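Local coordinates for protein snaclec rhodocytin subunit alpha (Agkistrodon rhodostoma, PDB 3BX4) that triggers platelet aggregation as a secreted snake-venom toxin by binding the platelet receptor CLEC2, which leads to Syk binding and PLC-gamma-2 activation, at residues Q18-Q23 against F129-L134. Sequence-based numbering, arbitrary orientation.
Sequences QAFNEQ and FVCKLL
Q18 to F20 pair antiparallel with F129 to C131, segment axes approaching to 4.7 Å with N-to-C directions 150° apart, joining strand 15-21 to the last strand, 127-133, so that the two ends of the C-type lectin domain lie side by side. Q18–C131 and F20–F129 are hydrogen-bonded pairs, each closed by two backbone bonds; the straightest runs from F20 N to F129 O (3.0 Å, 173° at the hydrogen). Between them A19–V130 is a non-hydrogen-bonded pair whose side chains leave the other face of the sheet, where A19 CB meets V130 CG2 at 3.9 Å.

Q18, F20, F129 and C131 share the opposite face, where the larger side-chain contacts form. With chi1 at 57°, F129 CG sits between its own backbone N and carbonyl carbon, and the ring reaches over F20: F20 CB lies 3.8 Å from the F129 ring centroid, over one face, a CH-pi contact. The ring planes run nearly parallel, yet their centroids stand 5.3 Å apart, too far displaced for a real stack. F32 of helix 26-34 meets both rings, edge-to-face with F20, tying the sheet to that helix. C131, disulfide-bonded to C33 of the same helix, makes an oblique sulfur-aromatic contact with F20, its SG 3.6 Å from F20 CE1 and in plane at the edge of the F129 ring.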
loop_
_atom_site.group_PDB
_atom_site.type_symbol
_atom_site.label_atom_id
_atom_site.label_comp_id
_atom_site.label_asym_id
_atom_site.label_seq_id
_atom_site.Cartn_x
_atom_site.Cartn_y
_atom_site.Cartn_z
ATOM N N GLN C 18 20.086 13.629 1.503
ATOM C CA GLN C 18 20.848 13.167 0.298
ATOM C C GLN C 18 19.868 12.839 -0.785
ATOM O O GLN C 18 18.892 12.141 -0.572
ATOM C CB GLN C 18 21.760 11.970 0.632
ATOM C CG GLN C 18 22.637 11.535 -0.621
ATOM C CD GLN C 18 23.686 10.522 -0.282
ATOM O OE1 GLN C 18 23.908 10.107 0.895
ATOM N NE2 GLN C 18 24.395 10.119 -1.307
ATOM N N ALA C 19 20.185 13.291 -2.034
ATOM C CA ALA C 19 19.329 12.999 -3.185
ATOM C C ALA C 19 20.001 11.826 -3.948
ATOM O O ALA C 19 21.216 11.852 -4.110
ATOM C CB ALA C 19 19.243 14.191 -4.091
ATOM N N PHE C 20 19.226 10.796 -4.267
ATOM C CA PHE C 20 19.749 9.558 -4.880
ATOM C C PHE C 20 19.184 9.486 -6.256
ATOM O O PHE C 20 18.000 9.680 -6.482
ATOM C CB PHE C 20 19.357 8.320 -4.069
ATOM C CG PHE C 20 20.031 8.232 -2.742
ATOM C CD1 PHE C 20 19.441 8.851 -1.609
ATOM C CD2 PHE C 20 21.277 7.590 -2.597
ATOM C CE1 PHE C 20 20.087 8.823 -0.361
ATOM C CE2 PHE C 20 21.939 7.550 -1.327
ATOM C CZ PHE C 20 21.326 8.180 -0.189
ATOM N N ASN C 21 20.070 9.202 -7.233
ATOM C CA ASN C 21 19.550 9.070 -8.585
ATOM C C ASN C 21 19.141 7.646 -8.921
ATOM O O ASN C 21 18.438 7.497 -9.941
ATOM C CB ASN C 21 20.554 9.592 -9.580
ATOM C CG ASN C 21 21.912 9.090 -9.288
ATOM O OD1 ASN C 21 22.727 9.803 -8.690
ATOM N ND2 ASN C 21 22.198 7.850 -9.688
ATOM N N GLU C 22 19.515 6.648 -8.103
ATOM C CA GLU C 22 18.906 5.278 -8.171
ATOM C C GLU C 22 17.397 5.444 -8.372
ATOM O O GLU C 22 16.715 6.105 -7.574
ATOM C CB GLU C 22 19.055 4.447 -6.874
ATOM C CG GLU C 22 20.339 3.690 -6.587
ATOM C CD GLU C 22 21.190 4.407 -5.528
ATOM O OE1 GLU C 22 20.955 5.616 -5.291
ATOM O OE2 GLU C 22 22.077 3.769 -4.922
ATOM N N GLN C 23 16.825 4.822 -9.388
ATOM C CA GLN C 23 15.372 4.925 -9.580
ATOM C C GLN C 23 14.600 3.810 -8.889
ATOM O O GLN C 23 14.796 2.600 -9.151
ATOM C CB GLN C 23 15.066 5.016 -11.094
ATOM C CG GLN C 23 15.453 6.425 -11.718
ATOM C CD GLN C 23 14.935 6.599 -13.136
ATOM O OE1 GLN C 23 15.120 5.690 -13.967
ATOM N NE2 GLN C 23 14.278 7.750 -13.443
ATOM N N PHE C 129 14.932 10.059 -5.661
ATOM C CA PHE C 129 14.228 10.377 -4.367
ATOM C C PHE C 129 15.164 11.122 -3.438
ATOM O O PHE C 129 16.353 11.175 -3.576
ATOM C CB PHE C 129 13.741 9.063 -3.746
ATOM C CG PHE C 129 14.797 8.054 -3.509
ATOM C CD1 PHE C 129 15.155 7.112 -4.514
ATOM C CD2 PHE C 129 15.496 7.986 -2.317
ATOM C CE1 PHE C 129 16.153 6.176 -4.288
ATOM C CE2 PHE C 129 16.499 7.053 -2.095
ATOM C CZ PHE C 129 16.857 6.119 -3.127
ATOM N N VAL C 130 14.642 11.703 -2.315
ATOM C CA VAL C 130 15.591 12.353 -1.471
ATOM C C VAL C 130 15.313 11.803 -0.018
ATOM O O VAL C 130 14.110 11.693 0.298
ATOM C CB VAL C 130 15.316 13.926 -1.409
ATOM C CG1 VAL C 130 16.199 14.552 -0.363
ATOM C CG2 VAL C 130 15.589 14.556 -2.839
ATOM N N CYS C 131 16.386 11.407 0.676
ATOM C CA CYS C 131 16.304 10.910 2.119
ATOM C C CYS C 131 16.624 12.086 3.025
ATOM O O CYS C 131 17.402 12.968 2.720
ATOM C CB CYS C 131 17.293 9.759 2.462
ATOM S SG CYS C 131 17.004 8.283 1.367
ATOM N N LYS C 132 16.013 12.045 4.208
ATOM C CA LYS C 132 16.205 13.095 5.264
ATOM C C LYS C 132 16.476 12.270 6.503
ATOM O O LYS C 132 15.747 11.297 6.779
ATOM C CB LYS C 132 14.938 13.959 5.400
ATOM C CG LYS C 132 14.861 14.891 6.680
ATOM C CD LYS C 132 13.646 15.723 6.526
ATOM C CE LYS C 132 13.416 16.656 7.793
ATOM N NZ LYS C 132 12.169 17.405 7.630
ATOM N N LEU C 133 17.491 12.675 7.267
ATOM C CA LEU C 133 17.907 11.987 8.476
ATOM C C LEU C 133 18.046 12.967 9.665
ATOM O O LEU C 133 18.503 14.066 9.491
ATOM C CB LEU C 133 19.270 11.372 8.178
ATOM C CG LEU C 133 20.085 10.743 9.238
ATOM C CD1 LEU C 133 19.340 9.393 9.545
ATOM C CD2 LEU C 133 21.528 10.479 8.788
ATOM N N LEU C 134 17.651 12.532 10.870
ATOM C CA LEU C 134 18.025 13.231 12.096
ATOM C C LEU C 134 19.119 12.372 12.727
ATOM O O LEU C 134 18.834 11.235 13.166
ATOM C CB LEU C 134 16.805 13.349 13.023
ATOM C CG LEU C 134 17.155 14.061 14.339
ATOM C CD1 LEU C 134 17.396 15.561 14.062
ATOM C CD2 LEU C 134 15.966 13.803 15.287
#